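Local coordinates for possible periplasmic protein (Campylobacter jejuni, PDB 3RGC) that acts as a SurA-like periplasmic chaperone and may also have peptidyl-prolyl cis-trans isomerase activity, at residues D18-A23 with L32-N37; L48-N53 with Y103-S108; L177-Q182 with F188-N193. All blocks are in the same frame, centred on the assembly; numbering follows the deposited sequence.

Contact 1 of 3, residues D18-A23 with L32-N37; sequences DQTMKA and LGVLIN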
# COMPACT_ATOMS: atom_id res chain seq x y z
N ASP B 18 5.11 -8.67 -44.65
CA ASP B 18 3.90 -9.47 -44.65
C ASP B 18 3.66 -10.14 -43.29
O ASP B 18 2.64 -9.91 -42.65
CB ASP B 18 3.98 -10.52 -45.77
CG ASP B 18 2.76 -11.40 -45.82
OD1 ASP B 18 1.80 -11.06 -46.55
OD2 ASP B 18 2.76 -12.45 -45.14
N GLN B 19 4.60 -10.97 -42.85
CA GLN B 19 4.46 -11.67 -41.58
C GLN B 19 4.31 -10.72 -40.39
O GLN B 19 3.69 -11.07 -39.39
CB GLN B 19 5.63 -12.64 -41.38
CG GLN B 19 5.47 -13.94 -42.17
CD GLN B 19 6.79 -14.65 -42.44
OE1 GLN B 19 7.68 -14.11 -43.09
NE2 GLN B 19 6.91 -15.87 -41.94
N THR B 20 4.86 -9.52 -40.52
CA THR B 20 4.76 -8.53 -39.45
C THR B 20 3.40 -7.83 -39.47
O THR B 20 2.85 -7.51 -38.41
CB THR B 20 5.90 -7.48 -39.52
OG1 THR B 20 7.16 -8.13 -39.30
CG2 THR B 20 5.71 -6.42 -38.45
N MET B 21 2.87 -7.60 -40.66
CA MET B 21 1.53 -7.03 -40.78
C MET B 21 0.54 -7.91 -40.02
O MET B 21 -0.44 -7.40 -39.48
CB MET B 21 1.11 -6.93 -42.24
CG MET B 21 1.90 -5.92 -43.05
SD MET B 21 1.60 -6.07 -44.82
CE MET B 21 -0.14 -5.66 -44.90
N LYS B 22 0.81 -9.21 -40.00
CA LYS B 22 -0.06 -10.19 -39.37
C LYS B 22 0.07 -10.13 -37.86
O LYS B 22 -0.93 -10.10 -37.14
CB LYS B 22 0.31 -11.60 -39.80
CG LYS B 22 0.18 -11.87 -41.28
CD LYS B 22 0.51 -13.33 -41.56
CE LYS B 22 1.02 -13.55 -42.98
NZ LYS B 22 1.44 -14.97 -43.18
N ALA B 23 1.31 -10.13 -37.38
CA ALA B 23 1.57 -10.11 -35.95
C ALA B 23 0.83 -8.99 -35.19
O ALA B 23 0.51 -9.14 -34.00
CB ALA B 23 3.06 -10.04 -35.69
N LEU B 32 6.28 -1.47 -41.63
CA LEU B 32 7.54 -1.01 -42.17
C LEU B 32 8.30 -0.24 -41.10
O LEU B 32 9.52 -0.41 -40.95
CB LEU B 32 7.29 -0.11 -43.37
CG LEU B 32 8.28 -0.15 -44.53
CD1 LEU B 32 8.25 -1.51 -45.20
CD2 LEU B 32 7.94 0.95 -45.53
N GLY B 33 7.58 0.60 -40.36
CA GLY B 33 8.17 1.34 -39.26
C GLY B 33 8.77 0.42 -38.20
O GLY B 33 9.91 0.59 -37.79
N VAL B 34 7.98 -0.56 -37.77
CA VAL B 34 8.46 -1.52 -36.78
C VAL B 34 9.72 -2.21 -37.26
O VAL B 34 10.73 -2.27 -36.55
CB VAL B 34 7.40 -2.60 -36.49
CG1 VAL B 34 8.05 -3.84 -35.91
CG2 VAL B 34 6.34 -2.06 -35.56
N LEU B 35 9.67 -2.73 -38.49
CA LEU B 35 10.80 -3.46 -39.05
C LEU B 35 12.03 -2.56 -39.17
O LEU B 35 13.15 -3.00 -38.94
CB LEU B 35 10.43 -4.08 -40.40
CG LEU B 35 9.62 -5.37 -40.33
CD1 LEU B 35 9.18 -5.81 -41.72
CD2 LEU B 35 10.43 -6.48 -39.68
N ILE B 36 11.82 -1.29 -39.50
CA ILE B 36 12.95 -0.37 -39.63
C ILE B 36 13.59 -0.19 -38.26
O ILE B 36 14.79 -0.34 -38.11
CB ILE B 36 12.56 1.00 -40.21
CG1 ILE B 36 12.04 0.84 -41.64
CG2 ILE B 36 13.74 1.94 -40.19
CD1 ILE B 36 11.94 2.14 -42.37
N ASN B 37 12.77 0.09 -37.25
CA ASN B 37 13.29 0.22 -35.89
C ASN B 37 13.92 -1.07 -35.35
O ASN B 37 14.92 -1.02 -34.65
CB ASN B 37 12.21 0.75 -34.95
CG ASN B 37 12.70 0.91 -33.52
OD1 ASN B 37 13.33 1.92 -33.18
ND2 ASN B 37 12.42 -0.08 -32.68

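Contact 2 of 3, residues L48-N53 with Y103-S108; sequences LGIVVN and YEKIAS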
# COMPACT_ATOMS: atom_id res chain seq x y z
N LEU B 48 27.17 -2.63 -29.51
CA LEU B 48 27.33 -2.45 -28.07
C LEU B 48 27.60 -3.78 -27.37
O LEU B 48 27.78 -3.83 -26.16
CB LEU B 48 26.10 -1.77 -27.46
CG LEU B 48 25.79 -0.36 -27.99
CD1 LEU B 48 24.41 0.15 -27.51
CD2 LEU B 48 26.91 0.62 -27.63
N GLY B 49 27.65 -4.86 -28.15
CA GLY B 49 27.93 -6.17 -27.60
C GLY B 49 26.86 -6.62 -26.64
O GLY B 49 27.15 -7.11 -25.55
N ILE B 50 25.60 -6.45 -27.03
CA ILE B 50 24.50 -6.89 -26.21
C ILE B 50 24.30 -8.36 -26.48
O ILE B 50 24.30 -8.77 -27.63
CB ILE B 50 23.19 -6.15 -26.56
CG1 ILE B 50 23.35 -4.65 -26.38
CG2 ILE B 50 22.03 -6.66 -25.71
CD1 ILE B 50 23.83 -4.25 -24.99
N VAL B 51 24.12 -9.16 -25.43
CA VAL B 51 23.84 -10.59 -25.59
C VAL B 51 23.16 -11.20 -24.35
O VAL B 51 23.37 -10.76 -23.23
CB VAL B 51 25.13 -11.37 -25.93
CG1 VAL B 51 26.02 -11.46 -24.72
CG2 VAL B 51 24.79 -12.75 -26.43
N VAL B 52 22.37 -12.25 -24.57
CA VAL B 52 21.70 -13.00 -23.52
C VAL B 52 22.00 -14.53 -23.59
O VAL B 52 21.71 -15.19 -24.58
CB VAL B 52 20.18 -12.81 -23.65
CG1 VAL B 52 19.46 -13.61 -22.58
CG2 VAL B 52 19.82 -11.32 -23.60
N ASN B 53 22.60 -15.05 -22.52
CA ASN B 53 22.85 -16.49 -22.31
C ASN B 53 21.58 -17.27 -22.15
O ASN B 53 20.54 -16.73 -21.77
CB ASN B 53 23.52 -16.70 -20.93
CG ASN B 53 24.94 -16.37 -20.94
OD1 ASN B 53 25.38 -15.54 -20.18
ND2 ASN B 53 25.69 -17.03 -21.81
N TYR B 103 18.39 -1.15 -24.10
CA TYR B 103 17.93 0.12 -23.55
C TYR B 103 18.57 0.48 -22.19
O TYR B 103 18.72 1.66 -21.87
CB TYR B 103 16.41 0.17 -23.50
CG TYR B 103 15.80 0.14 -24.87
CD1 TYR B 103 16.00 1.18 -25.75
CD2 TYR B 103 15.07 -0.95 -25.31
CE1 TYR B 103 15.48 1.15 -27.02
CE2 TYR B 103 14.54 -0.99 -26.58
CZ TYR B 103 14.75 0.06 -27.43
OH TYR B 103 14.22 0.05 -28.71
N GLU B 104 18.94 -0.51 -21.39
CA GLU B 104 19.70 -0.24 -20.17
C GLU B 104 21.06 0.34 -20.53
O GLU B 104 21.47 1.35 -19.98
CB GLU B 104 19.99 -1.51 -19.39
CG GLU B 104 18.81 -2.28 -18.85
CD GLU B 104 19.23 -3.66 -18.34
OE1 GLU B 104 20.44 -3.85 -18.04
OE2 GLU B 104 18.36 -4.56 -18.25
N LYS B 105 21.76 -0.33 -21.44
CA LYS B 105 23.07 0.12 -21.91
C LYS B 105 22.98 1.55 -22.43
O LYS B 105 23.73 2.44 -22.01
CB LYS B 105 23.56 -0.82 -23.02
CG LYS B 105 24.94 -0.51 -23.56
CD LYS B 105 26.00 -0.66 -22.48
CE LYS B 105 27.41 -0.58 -23.05
NZ LYS B 105 28.46 -0.56 -21.98
N ILE B 106 22.04 1.79 -23.33
CA ILE B 106 21.87 3.12 -23.88
C ILE B 106 21.64 4.13 -22.77
O ILE B 106 22.30 5.16 -22.74
CB ILE B 106 20.71 3.17 -24.90
CG1 ILE B 106 21.12 2.47 -26.20
CG2 ILE B 106 20.30 4.61 -25.20
CD1 ILE B 106 20.06 2.56 -27.26
N ALA B 107 20.72 3.85 -21.86
CA ALA B 107 20.48 4.81 -20.78
C ALA B 107 21.70 5.02 -19.86
O ALA B 107 21.81 6.06 -19.22
CB ALA B 107 19.29 4.40 -19.97
N SER B 108 22.60 4.05 -19.79
CA SER B 108 23.77 4.19 -18.92
C SER B 108 24.72 5.23 -19.49
O SER B 108 25.69 5.62 -18.85
CB SER B 108 24.49 2.85 -18.73
OG SER B 108 25.37 2.55 -19.81

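Contact 3 of 3, residues L177-Q182 with F188-N193; sequences LGLLSQ and FSPVLN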
# COMPACT_ATOMS: atom_id res chain seq x y z
N LEU B 177 -4.43 11.51 0.45
CA LEU B 177 -5.20 12.05 -0.65
C LEU B 177 -4.43 11.87 -1.96
O LEU B 177 -4.95 11.32 -2.93
CB LEU B 177 -5.52 13.52 -0.41
CG LEU B 177 -6.62 13.76 0.63
CD1 LEU B 177 -6.76 15.24 0.97
CD2 LEU B 177 -7.94 13.19 0.13
N GLY B 178 -3.18 12.32 -1.96
CA GLY B 178 -2.33 12.16 -3.12
C GLY B 178 -2.23 10.71 -3.55
O GLY B 178 -2.25 10.39 -4.74
N LEU B 179 -2.12 9.82 -2.56
CA LEU B 179 -2.04 8.39 -2.82
C LEU B 179 -3.30 7.87 -3.53
O LEU B 179 -3.22 7.32 -4.63
CB LEU B 179 -1.81 7.64 -1.51
CG LEU B 179 -2.07 6.14 -1.52
CD1 LEU B 179 -1.24 5.46 -2.60
CD2 LEU B 179 -1.77 5.55 -0.16
N LEU B 180 -4.46 8.07 -2.90
CA LEU B 180 -5.69 7.52 -3.44
C LEU B 180 -6.07 8.13 -4.78
O LEU B 180 -6.61 7.44 -5.66
CB LEU B 180 -6.83 7.67 -2.44
CG LEU B 180 -6.59 6.91 -1.14
CD1 LEU B 180 -7.81 6.99 -0.27
CD2 LEU B 180 -6.23 5.46 -1.42
N SER B 181 -5.78 9.41 -4.95
CA SER B 181 -6.11 10.09 -6.20
C SER B 181 -5.49 9.39 -7.42
O SER B 181 -5.99 9.52 -8.53
CB SER B 181 -5.72 11.57 -6.15
OG SER B 181 -4.40 11.74 -5.68
N GLN B 182 -4.40 8.65 -7.21
CA GLN B 182 -3.82 7.85 -8.29
C GLN B 182 -4.67 6.62 -8.55
O GLN B 182 -5.25 6.47 -9.63
CB GLN B 182 -2.38 7.45 -7.97
CG GLN B 182 -1.43 8.62 -7.83
CD GLN B 182 -1.39 9.50 -9.07
OE1 GLN B 182 -1.43 9.00 -10.19
NE2 GLN B 182 -1.33 10.81 -8.87
N PHE B 188 -7.89 -1.06 -5.46
CA PHE B 188 -7.45 -0.95 -4.07
C PHE B 188 -6.18 -0.13 -3.90
O PHE B 188 -5.36 -0.02 -4.80
CB PHE B 188 -7.21 -2.33 -3.48
CG PHE B 188 -8.46 -3.11 -3.21
CD1 PHE B 188 -9.12 -2.98 -2.00
CD2 PHE B 188 -8.97 -3.98 -4.15
CE1 PHE B 188 -10.26 -3.70 -1.73
CE2 PHE B 188 -10.11 -4.71 -3.89
CZ PHE B 188 -10.76 -4.57 -2.68
N SER B 189 -6.03 0.44 -2.71
CA SER B 189 -4.77 1.04 -2.31
C SER B 189 -3.88 -0.08 -1.82
O SER B 189 -4.31 -1.23 -1.71
CB SER B 189 -5.00 2.03 -1.18
OG SER B 189 -5.38 1.36 0.01
N PRO B 190 -2.61 0.24 -1.52
CA PRO B 190 -1.81 -0.74 -0.78
C PRO B 190 -2.35 -0.89 0.64
O PRO B 190 -3.18 -0.08 1.07
CB PRO B 190 -0.41 -0.10 -0.76
CG PRO B 190 -0.65 1.37 -0.97
CD PRO B 190 -1.85 1.46 -1.86
N VAL B 191 -1.91 -1.91 1.36
CA VAL B 191 -2.21 -2.02 2.77
C VAL B 191 -1.35 -1.02 3.54
O VAL B 191 -0.12 -1.02 3.44
CB VAL B 191 -1.97 -3.44 3.29
CG1 VAL B 191 -2.12 -3.47 4.82
CG2 VAL B 191 -2.94 -4.44 2.62
N LEU B 192 -2.01 -0.17 4.33
CA LEU B 192 -1.36 0.96 4.96
C LEU B 192 -1.35 0.85 6.49
O LEU B 192 -2.28 0.29 7.07
CB LEU B 192 -2.09 2.25 4.57
CG LEU B 192 -2.17 2.59 3.08
CD1 LEU B 192 -2.73 3.99 2.89
CD2 LEU B 192 -0.78 2.48 2.45
N ASN B 193 -0.30 1.37 7.13
CA ASN B 193 -0.33 1.56 8.58
C ASN B 193 -1.43 2.55 8.89
O ASN B 193 -1.55 3.56 8.21
CB ASN B 193 1.00 2.14 9.11
CG ASN B 193 2.16 1.17 9.01
OD1 ASN B 193 2.11 0.06 9.54
ND2 ASN B 193 3.22 1.59 8.32

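Contact 1 of 3, residues D18-A23 with L32-N37
Thr20 meets Leu35 and, at the margin, Val34; the closest alpha carbons of the two segments, those of Thr20 and Leu35, are 7.9 Å apart. The contact is entirely van der Waals. Leu35 CD2 lies 3.7 Å from Thr20 OG1 and Leu35 CD1 is 3.9 Å from it, so the forked end of the leucine spreads against the hydroxyl, the two side chains running antiparallel past one another. Thr20 holds its methyl anti to the backbone N and its hydroxyl beside that N (chi1 -64°). CG2 therefore faces Val34 CG1, more loosely, at 4.3 Å. This is the packing of helix 14-23 against the start of helix 30-48 in the SurA N-terminal domain, the two being joined by a short connection. Leu35 also rests on Asp16 and Ile17, while Leu32 and Ile36 touch Tyr249 and Ile247 of the C-terminal strand.

No hydrogen bond crosses the contact. Within helix 14-23, Thr20 OG1 is hydrogen-bonded to Asp16 O, one turn back, which satisfies the hydroxyl although a leucine covers it. Along the same helix, Lys22 NZ forms a salt bridge with Asp18 OD2 at 3.5 Å.

Contact 2 of 3, residues L48-N53 with Y103-S108
Lys105 turns CG anti to its backbone N (chi1 -177°), which places that carbon toward Leu48 and Ile50; CB meets Ile50 by its own position on the helix, and a bend at chi2 (63°) redirects only the chain beyond CG. Across from it, Ile50 sets its CG1 arm anti to the carbonyl carbon (chi1 -59°), and the further turn at chi2 brings CD1 to the lysine. Leu48 CD1 lies 4.0 Å from Lys105 CG, and Ile50 CD1 is 4.0 Å from Lys105 CB; both side chains cross the lysine at an oblique angle. The lysine thus packs here through the first carbons of its chain rather than through its ammonium group. Leu48 CD1 also reaches Ile106 CG1, at 4.2 Å, on the buried side of the helix, where Ile106 rests on Tyr237 and Phe238 of helix 218-244.

No hydrogen bond joins the two segments. Beside the contact, Ser108 OG donates to Lys105 O (2.7 Å), in the carbonyl plane and on a lone pair, linking Ser108 back to Lys105. Farther along residues 48-53, Val51 O accepts a hydrogen bond from Lys101 NZ of helix 86-107. Helix 30-48 terminates in a Schellman motif, with Gly49 at positive phi, and the chain then runs on beside helix 86-107 in the helical SurA-like part of the chaperone.

Contact 3 of 3, residues L177-Q182 with F188-N193
Ser189 OG is gripped twice while Leu180 covers its CB: the hydroxyl donates to Pro190 O at 2.8 Å and takes a hydrogen bond from Tyr201 N. The donor sits 24° from the plane of the Pro190 carbonyl. With chi1 at 68°, OG lies between the backbone N and carbonyl carbon, turned to serve both partners. Leu180 CD2 comes to 3.7 Å from Ser189 CB.

The contact belongs to the C-terminal domain, whose sequence family belongs to the FKBP clan. Helix 174-182 lies against the chain that leads into the edge strand 192-193 of an antiparallel sheet. Backbone hydrogen bonds of Ser189 with Tyr201 and of Leu192 with Glu199 fasten that chain to strand 198-207, and Leu180 also touches Tyr201 and Ile136 of the sheet.

Leu179 supplies the remaining apolar packing with its two methyls. CD2 meets Leu192 CD1 tip to tip at 3.6 Å and lies 4.1 Å from Leu192 CD2, while Leu179 CD1 lies 4.1 Å from CD of the Pro190 ring. Residues 188-193 also lie near the second subunit, where Val191 packs on Pro184 of that copy and Val191 O accepts a weak hydrogen bond from Ser187 OG of the same copy.

From the N terminus, the chain closes three successive loops, none enclosing or crossing another. Contact 1 closes the short connection between helices 14-23 and 30-48. Helix 30-48 then leads to contact 2, whose much longer loop contains helices 54-67 and 72-81 and returns along helix 86-107; the centres of contacts 1 and 2 are 23 Å apart. Contact 3 closes a tight loop within the C-terminal domain, across the chain's centre from both, its centre 41 Å from that of contact 1 and 36 Å from that of contact 2. After it, helix 218-244 runs back to pack against the Ile106 side of contact 2, and strand 247-249 packs on Leu32 and Ile36 of segment 32-37.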